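Local coordinates for mbGIPC protein (Monosiga brevicollis, PDB 6X1X) that probably binds partner proteins through a peptide-recognising PDZ domain, the part of this choanoflagellate GIPC-family protein present here, at residues A[28-36]-A[47-55]; A[5-16]-A[77-88]. All coordinates share one frame; numbering follows the deposited sequence. Where two conformers were deposited one is given.

Contact 1 of 2, residues A[28-36]-A[47-55]; sequences GYAFIKKIR and VAVGDHIAK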
loop_
_atom_site.group_PDB
_atom_site.type_symbol
_atom_site.label_atom_id
_atom_site.label_comp_id
_atom_site.label_asym_id
_atom_site.label_seq_id
_atom_site.Cartn_x
_atom_site.Cartn_y
_atom_site.Cartn_z
ATOM N N GLY A 28 8.051 10.741 -6.938
ATOM C CA GLY A 28 7.533 10.535 -5.601
ATOM C C GLY A 28 7.315 9.073 -5.275
ATOM O O GLY A 28 8.171 8.238 -5.567
ATOM N N TYR A 29 6.173 8.748 -4.681
ATOM C CA TYR A 29 5.879 7.400 -4.223
ATOM C C TYR A 29 4.815 6.754 -5.099
ATOM O O TYR A 29 3.952 7.432 -5.669
ATOM C CB TYR A 29 5.362 7.429 -2.785
ATOM C CG TYR A 29 6.359 7.958 -1.776
ATOM C CD1 TYR A 29 6.498 9.323 -1.550
ATOM C CD2 TYR A 29 7.174 7.090 -1.055
ATOM C CE1 TYR A 29 7.417 9.803 -0.626
ATOM C CE2 TYR A 29 8.085 7.560 -0.121
ATOM C CZ TYR A 29 8.203 8.914 0.082
ATOM O OH TYR A 29 9.115 9.381 1.004
ATOM N N ALA A 30 4.859 5.430 -5.177
ATOM C CA ALA A 30 3.749 4.706 -5.773
ATOM C C ALA A 30 2.528 4.849 -4.873
ATOM O O ALA A 30 2.645 5.068 -3.664
ATOM C CB ALA A 30 4.121 3.236 -5.946
ATOM N N PHE A 31 1.344 4.743 -5.468
ATOM C CA PHE A 31 0.121 4.939 -4.706
ATOM C C PHE A 31 -0.906 3.877 -5.053
ATOM O O PHE A 31 -0.846 3.212 -6.090
ATOM C CB PHE A 31 -0.464 6.340 -4.902
ATOM C CG PHE A 31 -0.909 6.609 -6.300
ATOM C CD1 PHE A 31 -0.023 7.088 -7.252
ATOM C CD2 PHE A 31 -2.217 6.373 -6.669
ATOM C CE1 PHE A 31 -0.446 7.330 -8.552
ATOM C CE2 PHE A 31 -2.646 6.613 -7.958
ATOM C CZ PHE A 31 -1.758 7.089 -8.897
ATOM N N ILE A 32 -1.863 3.735 -4.145
ATOM C CA ILE A 32 -2.913 2.737 -4.265
ATOM C C ILE A 32 -4.038 3.347 -5.085
ATOM O O ILE A 32 -4.705 4.294 -4.653
ATOM C CB ILE A 32 -3.401 2.271 -2.892
ATOM C CG1 ILE A 32 -2.248 1.616 -2.142
ATOM C CG2 ILE A 32 -4.558 1.294 -3.040
ATOM C CD1 ILE A 32 -2.580 1.235 -0.715
ATOM N N LYS A 33 -4.253 2.798 -6.269
ATOM C CA LYS A 33 -5.279 3.278 -7.176
ATOM C C LYS A 33 -6.615 2.599 -6.926
ATOM O O LYS A 33 -7.665 3.242 -7.034
ATOM C CB LYS A 33 -4.822 3.012 -8.610
ATOM C CG LYS A 33 -5.622 3.710 -9.681
ATOM C CD LYS A 33 -5.025 3.415 -11.049
ATOM C CE LYS A 33 -5.784 4.131 -12.154
ATOM N NZ LYS A 33 -5.660 5.611 -12.030
ATOM N N LYS A 34 -6.596 1.304 -6.611
ATOM C CA LYS A 34 -7.812 0.552 -6.338
ATOM C C LYS A 34 -7.517 -0.487 -5.275
ATOM O O LYS A 34 -6.390 -0.981 -5.162
ATOM C CB LYS A 34 -8.340 -0.187 -7.577
ATOM C CG LYS A 34 -8.573 0.707 -8.792
ATOM C CD LYS A 34 -9.107 -0.058 -9.992
ATOM C CE LYS A 34 -9.394 0.890 -11.152
ATOM N NZ LYS A 34 -10.021 0.190 -12.311
ATOM N N ILE A 35 -8.548 -0.821 -4.508
ATOM C CA ILE A 35 -8.515 -1.930 -3.567
ATOM C C ILE A 35 -9.726 -2.790 -3.871
ATOM O O ILE A 35 -10.867 -2.337 -3.731
ATOM C CB ILE A 35 -8.541 -1.450 -2.108
ATOM C CG1 ILE A 35 -7.311 -0.580 -1.823
ATOM C CG2 ILE A 35 -8.575 -2.658 -1.175
ATOM C CD1 ILE A 35 -7.303 0.035 -0.425
ATOM N N ARG A 36 -9.485 -4.021 -4.302
ATOM C CA ARG A 36 -10.564 -4.875 -4.766
ATOM C C ARG A 36 -11.473 -5.275 -3.610
ATOM O O ARG A 36 -11.013 -5.598 -2.516
ATOM C CB ARG A 36 -9.966 -6.118 -5.408
ATOM C CG ARG A 36 -10.986 -7.024 -6.091
ATOM C CD ARG A 36 -10.325 -8.183 -6.826
ATOM N NE ARG A 36 -9.408 -7.744 -7.873
ATOM C CZ ARG A 36 -9.763 -7.502 -9.128
ATOM N NH1 ARG A 36 -11.034 -7.615 -9.508
ATOM N NH2 ARG A 36 -8.843 -7.124 -10.006
ATOM N N VAL A 47 -6.013 1.142 5.575
ATOM C CA VAL A 47 -5.453 1.408 4.254
ATOM C C VAL A 47 -6.595 1.805 3.334
ATOM O O VAL A 47 -7.685 1.230 3.410
ATOM C CB VAL A 47 -4.670 0.199 3.689
ATOM C CG1 VAL A 47 -5.592 -0.946 3.306
ATOM C CG2 VAL A 47 -3.845 0.623 2.489
ATOM N N ALA A 48 -6.351 2.786 2.470
ATOM C CA ALA A 48 -7.404 3.303 1.614
ATOM C C ALA A 48 -6.855 3.655 0.241
ATOM O O ALA A 48 -5.671 3.961 0.079
ATOM C CB ALA A 48 -8.048 4.560 2.209
ATOM N N VAL A 49 -7.752 3.629 -0.748
ATOM C CA VAL A 49 -7.428 4.159 -2.064
ATOM C C VAL A 49 -6.890 5.568 -1.904
ATOM O O VAL A 49 -7.413 6.369 -1.119
ATOM C CB VAL A 49 -8.678 4.132 -2.963
ATOM C CG1 VAL A 49 -8.455 4.948 -4.224
ATOM C CG2 VAL A 49 -9.053 2.700 -3.311
ATOM N N GLY A 50 -5.821 5.867 -2.631
ATOM C CA GLY A 50 -5.164 7.149 -2.571
ATOM C C GLY A 50 -3.918 7.170 -1.712
ATOM O O GLY A 50 -3.076 8.057 -1.885
ATOM N N ASP A 51 -3.776 6.219 -0.790
ATOM C CA ASP A 51 -2.606 6.201 0.074
ATOM C C ASP A 51 -1.353 5.948 -0.751
ATOM O O ASP A 51 -1.364 5.178 -1.720
ATOM C CB ASP A 51 -2.741 5.097 1.127
ATOM C CG ASP A 51 -3.744 5.428 2.216
ATOM O OD1 ASP A 51 -4.187 6.586 2.310
ATOM O OD2 ASP A 51 -4.079 4.511 3.001
ATOM N N HIS A 52 -0.273 6.604 -0.370
ATOM C CA HIS A 52 1.027 6.339 -0.962
ATOM C C HIS A 52 1.749 5.265 -0.154
ATOM O O HIS A 52 1.594 5.173 1.070
ATOM C CB HIS A 52 1.855 7.624 -1.032
ATOM C CG HIS A 52 1.413 8.561 -2.117
ATOM N ND1 HIS A 52 0.385 9.465 -1.950
ATOM C CD2 HIS A 52 1.844 8.714 -3.393
ATOM C CE1 HIS A 52 0.212 10.144 -3.070
ATOM N NE2 HIS A 52 1.082 9.705 -3.963
ATOM N N ILE A 53 2.530 4.442 -0.846
ATOM C CA ILE A 53 3.287 3.372 -0.206
ATOM C C ILE A 53 4.701 3.887 0.017
ATOM O O ILE A 53 5.487 4.015 -0.928
ATOM C CB ILE A 53 3.261 2.084 -1.037
ATOM C CG1 ILE A 53 1.818 1.613 -1.196
ATOM C CG2 ILE A 53 4.114 1.012 -0.356
ATOM C CD1 ILE A 53 1.651 0.452 -2.160
ATOM N N ALA A 54 5.038 4.173 1.268
ATOM C CA ALA A 54 6.330 4.765 1.589
ATOM C C ALA A 54 7.406 3.722 1.842
ATOM O O ALA A 54 8.568 3.939 1.474
ATOM C CB ALA A 54 6.202 5.675 2.813
ATOM N N LYS A 55 7.044 2.611 2.478
ATOM C CA LYS A 55 7.994 1.561 2.820
ATOM C C LYS A 55 7.279 0.221 2.823
ATOM O O LYS A 55 6.086 0.137 3.115
ATOM C CB LYS A 55 8.605 1.745 4.217
ATOM C CG LYS A 55 9.386 3.020 4.418
ATOM C CD LYS A 55 10.247 2.971 5.668
ATOM C CE LYS A 55 11.025 4.271 5.816
ATOM N NZ LYS A 55 11.861 4.289 7.046
HETATM O O HOH W 1 6.695 4.060 -3.465
#
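I32 reaches across to residues 47-53 with every carbon of its side chain. CB lies 3.7 Å from D51 O. CG1 stands anti to the carbonyl carbon (chi1 -62°), which brings it near the same D51 O and within 4.1 Å of I53 CD1, while the CG2 branch turns to the backbone of V49. At the tip, CD1 meets V47 CG2 at 3.5 Å, a tight fit for two methyls whose side chains cross at about a right angle.

The backbones bond at three places: I32 N donates to D51 O, G50 N to I32 O, and I53 N to A30 O at 2.9 Å and nearly straight (171°). In this PDZ fold such contacts join the strand pair 20-23 and 31-35, of which 20-23 is expected to line the peptide groove, to the sheet holding strand 52-56. A type II turn, A48 to D51, shapes the approach, and G50 suits its positive phi. D51 OD2 accepts from A48 N and also pairs with K7. Past the F31-H52 bridge, F31 CB sits over one face of the imidazole, 3.9 Å from its centroid, and water joins A30 N to I53 O.

Contact 2 of 2, residues A[5-16]-A[77-88]; sequences TEKTVKVIKDGP and PIGSEFTMICVE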
loop_
_atom_site.group_PDB
_atom_site.type_symbol
_atom_site.label_atom_id
_atom_site.label_comp_id
_atom_site.label_asym_id
_atom_site.label_seq_id
_atom_site.Cartn_x
_atom_site.Cartn_y
_atom_site.Cartn_z
ATOM N N THR A 5 -0.465 12.023 6.758
ATOM C CA THR A 5 -0.583 11.138 7.912
ATOM C C THR A 5 0.000 9.768 7.588
ATOM O O THR A 5 -0.440 9.109 6.641
ATOM C CB THR A 5 -2.049 10.996 8.307
ATOM O OG1 THR A 5 -2.549 12.265 8.741
ATOM C CG2 THR A 5 -2.204 9.979 9.429
ATOM N N GLU A 6 0.960 9.333 8.399
ATOM C CA GLU A 6 1.696 8.094 8.198
ATOM C C GLU A 6 1.068 6.977 9.025
ATOM O O GLU A 6 0.694 7.187 10.184
ATOM C CB GLU A 6 3.146 8.318 8.626
ATOM C CG GLU A 6 4.106 7.236 8.231
ATOM C CD GLU A 6 5.551 7.674 8.368
ATOM O OE1 GLU A 6 5.923 8.700 7.755
ATOM O OE2 GLU A 6 6.311 6.997 9.092
ATOM N N LYS A 7 0.951 5.789 8.424
ATOM C CA LYS A 7 0.225 4.666 9.005
ATOM C C LYS A 7 1.014 3.381 8.811
ATOM O O LYS A 7 1.547 3.132 7.726
ATOM C CB LYS A 7 -1.124 4.461 8.309
ATOM C CG LYS A 7 -2.040 5.659 8.344
ATOM C CD LYS A 7 -3.343 5.360 7.641
ATOM C CE LYS A 7 -3.158 5.162 6.144
ATOM N NZ LYS A 7 -4.489 5.173 5.501
ATOM N N THR A 8 1.044 2.547 9.849
ATOM C CA THR A 8 1.680 1.238 9.782
ATOM C C THR A 8 0.616 0.180 9.525
ATOM O O THR A 8 -0.355 0.063 10.283
ATOM C CB THR A 8 2.423 0.924 11.078
ATOM O OG1 THR A 8 3.508 1.843 11.234
ATOM C CG2 THR A 8 2.971 -0.499 11.035
ATOM N N VAL A 9 0.815 -0.599 8.473
ATOM C CA VAL A 9 -0.103 -1.650 8.062
ATOM C C VAL A 9 0.647 -2.967 8.238
ATOM O O VAL A 9 1.747 -3.128 7.701
ATOM C CB VAL A 9 -0.531 -1.443 6.601
ATOM C CG1 VAL A 9 -1.397 -2.556 6.134
ATOM C CG2 VAL A 9 -1.260 -0.114 6.451
ATOM N N LYS A 10 0.088 -3.892 9.016
ATOM C CA LYS A 10 0.690 -5.207 9.219
ATOM C C LYS A 10 -0.314 -6.255 8.782
ATOM O O LYS A 10 -1.408 -6.336 9.349
ATOM C CB LYS A 10 1.094 -5.433 10.675
ATOM C CG LYS A 10 1.896 -6.701 10.875
ATOM C CD LYS A 10 2.763 -6.632 12.125
ATOM C CE LYS A 10 2.264 -7.580 13.201
ATOM N NZ LYS A 10 3.255 -7.755 14.309
ATOM N N VAL A 11 0.077 -7.071 7.800
ATOM C CA VAL A 11 -0.839 -7.844 6.968
ATOM C C VAL A 11 -0.285 -9.250 6.829
ATOM O O VAL A 11 0.925 -9.435 6.687
ATOM C CB VAL A 11 -0.971 -7.209 5.564
ATOM C CG1 VAL A 11 -1.874 -8.026 4.681
ATOM C CG2 VAL A 11 -1.504 -5.822 5.670
ATOM N N ILE A 12 -1.164 -10.241 6.829
ATOM C CA ILE A 12 -0.781 -11.607 6.490
ATOM C C ILE A 12 -1.136 -11.856 5.032
ATOM O O ILE A 12 -2.299 -11.727 4.634
ATOM C CB ILE A 12 -1.463 -12.630 7.407
ATOM C CG1 ILE A 12 -0.950 -12.452 8.835
ATOM C CG2 ILE A 12 -1.188 -14.028 6.910
ATOM C CD1 ILE A 12 -1.458 -13.486 9.804
ATOM N N LYS A 13 -0.139 -12.226 4.233
ATOM C CA LYS A 13 -0.372 -12.513 2.820
ATOM C C LYS A 13 -0.795 -13.971 2.724
ATOM O O LYS A 13 0.023 -14.862 2.493
ATOM C CB LYS A 13 0.881 -12.221 2.009
ATOM C CG LYS A 13 0.672 -12.384 0.518
ATOM C CD LYS A 13 1.923 -12.012 -0.267
ATOM C CE LYS A 13 1.731 -12.300 -1.741
ATOM N NZ LYS A 13 2.975 -12.077 -2.525
ATOM N N ASP A 14 -2.094 -14.226 2.901
ATOM C CA ASP A 14 -2.575 -15.600 3.031
ATOM C C ASP A 14 -2.806 -16.291 1.698
ATOM O O ASP A 14 -3.074 -17.500 1.686
ATOM C CB ASP A 14 -3.857 -15.658 3.871
ATOM C CG ASP A 14 -5.035 -14.987 3.193
ATOM O OD1 ASP A 14 -5.570 -15.556 2.223
ATOM O OD2 ASP A 14 -5.456 -13.901 3.639
ATOM N N GLY A 15 -2.726 -15.564 0.593
ATOM C CA GLY A 15 -2.882 -16.119 -0.729
ATOM C C GLY A 15 -2.059 -15.297 -1.693
ATOM O O GLY A 15 -1.386 -14.341 -1.307
ATOM N N PRO A 16 -2.108 -15.649 -2.977
ATOM C CA PRO A 16 -1.188 -15.043 -3.949
ATOM C C PRO A 16 -1.529 -13.618 -4.336
ATOM O O PRO A 16 -0.702 -12.970 -4.992
ATOM C CB PRO A 16 -1.304 -15.979 -5.163
ATOM C CG PRO A 16 -2.665 -16.563 -5.047
ATOM C CD PRO A 16 -2.872 -16.761 -3.569
ATOM N N PRO A 77 6.508 -14.278 0.251
ATOM C CA PRO A 77 5.965 -15.638 0.194
ATOM C C PRO A 77 4.588 -15.720 0.833
ATOM O O PRO A 77 4.299 -15.062 1.834
ATOM C CB PRO A 77 6.992 -16.469 0.973
ATOM C CG PRO A 77 8.264 -15.672 0.888
ATOM C CD PRO A 77 7.815 -14.237 0.930
ATOM N N ILE A 78 3.731 -16.546 0.233
ATOM C CA ILE A 78 2.417 -16.788 0.801
ATOM C C ILE A 78 2.578 -17.365 2.200
ATOM O O ILE A 78 3.422 -18.241 2.446
ATOM C CB ILE A 78 1.619 -17.714 -0.131
ATOM C CG1 ILE A 78 1.339 -17.002 -1.456
ATOM C CG2 ILE A 78 0.326 -18.155 0.533
ATOM C CD1 ILE A 78 0.785 -17.909 -2.519
ATOM N N GLY A 79 1.776 -16.853 3.130
ATOM C CA GLY A 79 1.849 -17.228 4.522
ATOM C C GLY A 79 2.666 -16.282 5.368
ATOM O O GLY A 79 2.615 -16.374 6.603
ATOM N N SER A 80 3.400 -15.372 4.745
ATOM C CA SER A 80 4.235 -14.435 5.474
ATOM C C SER A 80 3.435 -13.227 5.921
ATOM O O SER A 80 2.546 -12.752 5.212
ATOM C CB SER A 80 5.349 -13.921 4.564
ATOM O OG SER A 80 6.143 -14.974 4.062
ATOM N N GLU A 81 3.777 -12.721 7.091
ATOM C CA GLU A 81 3.359 -11.384 7.477
ATOM C C GLU A 81 4.297 -10.373 6.835
ATOM O O GLU A 81 5.462 -10.667 6.549
ATOM C CB GLU A 81 3.430 -11.224 8.995
ATOM C CG GLU A 81 2.599 -12.232 9.771
ATOM C CD GLU A 81 2.734 -12.070 11.274
ATOM O OE1 GLU A 81 3.118 -10.970 11.722
ATOM O OE2 GLU A 81 2.462 -13.047 12.004
ATOM N N PHE A 82 3.775 -9.179 6.577
ATOM C CA PHE A 82 4.612 -8.085 6.111
ATOM C C PHE A 82 4.081 -6.791 6.692
ATOM O O PHE A 82 2.925 -6.704 7.121
ATOM C CB PHE A 82 4.721 -8.019 4.578
ATOM C CG PHE A 82 3.436 -7.630 3.876
ATOM C CD1 PHE A 82 2.465 -8.579 3.602
ATOM C CD2 PHE A 82 3.221 -6.319 3.469
ATOM C CE1 PHE A 82 1.294 -8.219 2.940
ATOM C CE2 PHE A 82 2.051 -5.955 2.802
ATOM C CZ PHE A 82 1.090 -6.906 2.544
ATOM N N THR A 83 4.941 -5.778 6.698
ATOM C CA THR A 83 4.575 -4.445 7.146
ATOM C C THR A 83 4.729 -3.463 5.993
ATOM O O THR A 83 5.625 -3.593 5.158
ATOM C CB THR A 83 5.418 -4.020 8.355
ATOM O OG1 THR A 83 5.116 -4.873 9.464
ATOM C CG2 THR A 83 5.120 -2.585 8.762
ATOM N N MET A 84 3.825 -2.490 5.937
ATOM C CA MET A 84 3.830 -1.489 4.889
ATOM C C MET A 84 3.509 -0.163 5.549
ATOM O O MET A 84 2.568 -0.080 6.347
ATOM C CB MET A 84 2.778 -1.851 3.837
ATOM C CG MET A 84 2.786 -0.980 2.603
ATOM S SD MET A 84 1.781 -1.736 1.316
ATOM C CE MET A 84 0.175 -1.810 2.112
ATOM N N ILE A 85 4.313 0.852 5.272
ATOM C CA ILE A 85 4.051 2.197 5.758
ATOM C C ILE A 85 3.338 2.939 4.646
ATOM O O ILE A 85 3.868 3.067 3.533
ATOM C CB ILE A 85 5.345 2.916 6.160
ATOM C CG1 ILE A 85 6.112 2.093 7.195
ATOM C CG2 ILE A 85 5.024 4.296 6.701
ATOM C CD1 ILE A 85 5.359 1.869 8.483
ATOM N N CYS A 86 2.127 3.397 4.936
ATOM C CA CYS A 86 1.310 4.132 3.991
ATOM C C CYS A 86 1.157 5.563 4.484
ATOM O O CYS A 86 1.132 5.821 5.691
ATOM C CB CYS A 86 -0.063 3.476 3.837
ATOM S SG CYS A 86 0.021 1.833 3.077
ATOM N N VAL A 87 1.086 6.498 3.543
ATOM C CA VAL A 87 0.943 7.914 3.857
ATOM C C VAL A 87 -0.307 8.429 3.166
ATOM O O VAL A 87 -0.461 8.276 1.950
ATOM C CB VAL A 87 2.178 8.724 3.428
ATOM C CG1 VAL A 87 2.004 10.181 3.809
ATOM C CG2 VAL A 87 3.434 8.153 4.066
ATOM N N GLU A 88 -1.192 9.021 3.936
ATOM C CA GLU A 88 -2.425 9.543 3.373
ATOM C C GLU A 88 -2.164 10.897 2.723
ATOM O O GLU A 88 -1.437 11.725 3.278
ATOM C CB GLU A 88 -3.461 9.732 4.474
ATOM C CG GLU A 88 -3.769 8.485 5.260
ATOM C CD GLU A 88 -5.026 8.630 6.093
ATOM O OE1 GLU A 88 -5.775 9.606 5.867
ATOM O OE2 GLU A 88 -5.267 7.769 6.966
HETATM O O HOH W 2 -2.723 13.265 5.526
HETATM O O HOH W 3 5.380 -9.387 13.425
#
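V11 lies over one face of the F82 ring, its CB 4.0 Å from the ring centroid in a CH-pi contact. F82 takes the crowded position, CG between its backbone N and carbonyl carbon (chi1 68°), and this swings the ring back toward strand 6-12, where V11 CG1 also touches CE1. On the same face of the sheet V9 packs against M84 and C86, an apolar stretch of a face that ends in the charged K7.

Strands 6-12 and 81-87 run antiparallel, and their hydrogen-bonded pairs K7-C86, V9-M84 and V11-F82 each exchange two backbone bonds. They are the first and last strands of this PDZ domain, paired side by side, with 6-12 at the margin of the sheet. Beyond them G79 N donates to K13 O at 2.7 Å from the type II turn at P77-S80, and the long K13 chain carries NZ to the carbonyls of L73, in the last turn of helix 66-75, and I76, just after it.

The other face carries E6, T8, K10 and I12. There E6 CG touches I85 CG2 at 3.4 Å. Back on the face of V9 and V11, K7 NZ meets E88 OE2 at 3.1 Å from above the carboxylate plane (41° out of it) and also pairs with D51. Set between two carboxylates, this ammonium would be expected to hold its positive charge firmly, probably adding an electrostatic tie between this strand end and the loop that carries D51.

Overall arrangement
Along the chain, contact 1 is nested within the loop that contact 2 closes, and their centres lie 12 Å apart. The two meet because strands 52-56 and 81-87 are neighbours in one sheet, where A54 N and I85 O, 2.8 Å apart, probably form a hydrogen bond. A short salt bridge, D51 OD2 to K7 NZ at 2.6 Å, ties the turn of contact 1 to the first strand of contact 2. In PDZ domains the peptide groove runs between a strand and a helix, here presumably 20-23 and 66-75; contact 1 adjoins both, I32 touching L20 and A30 touching V69.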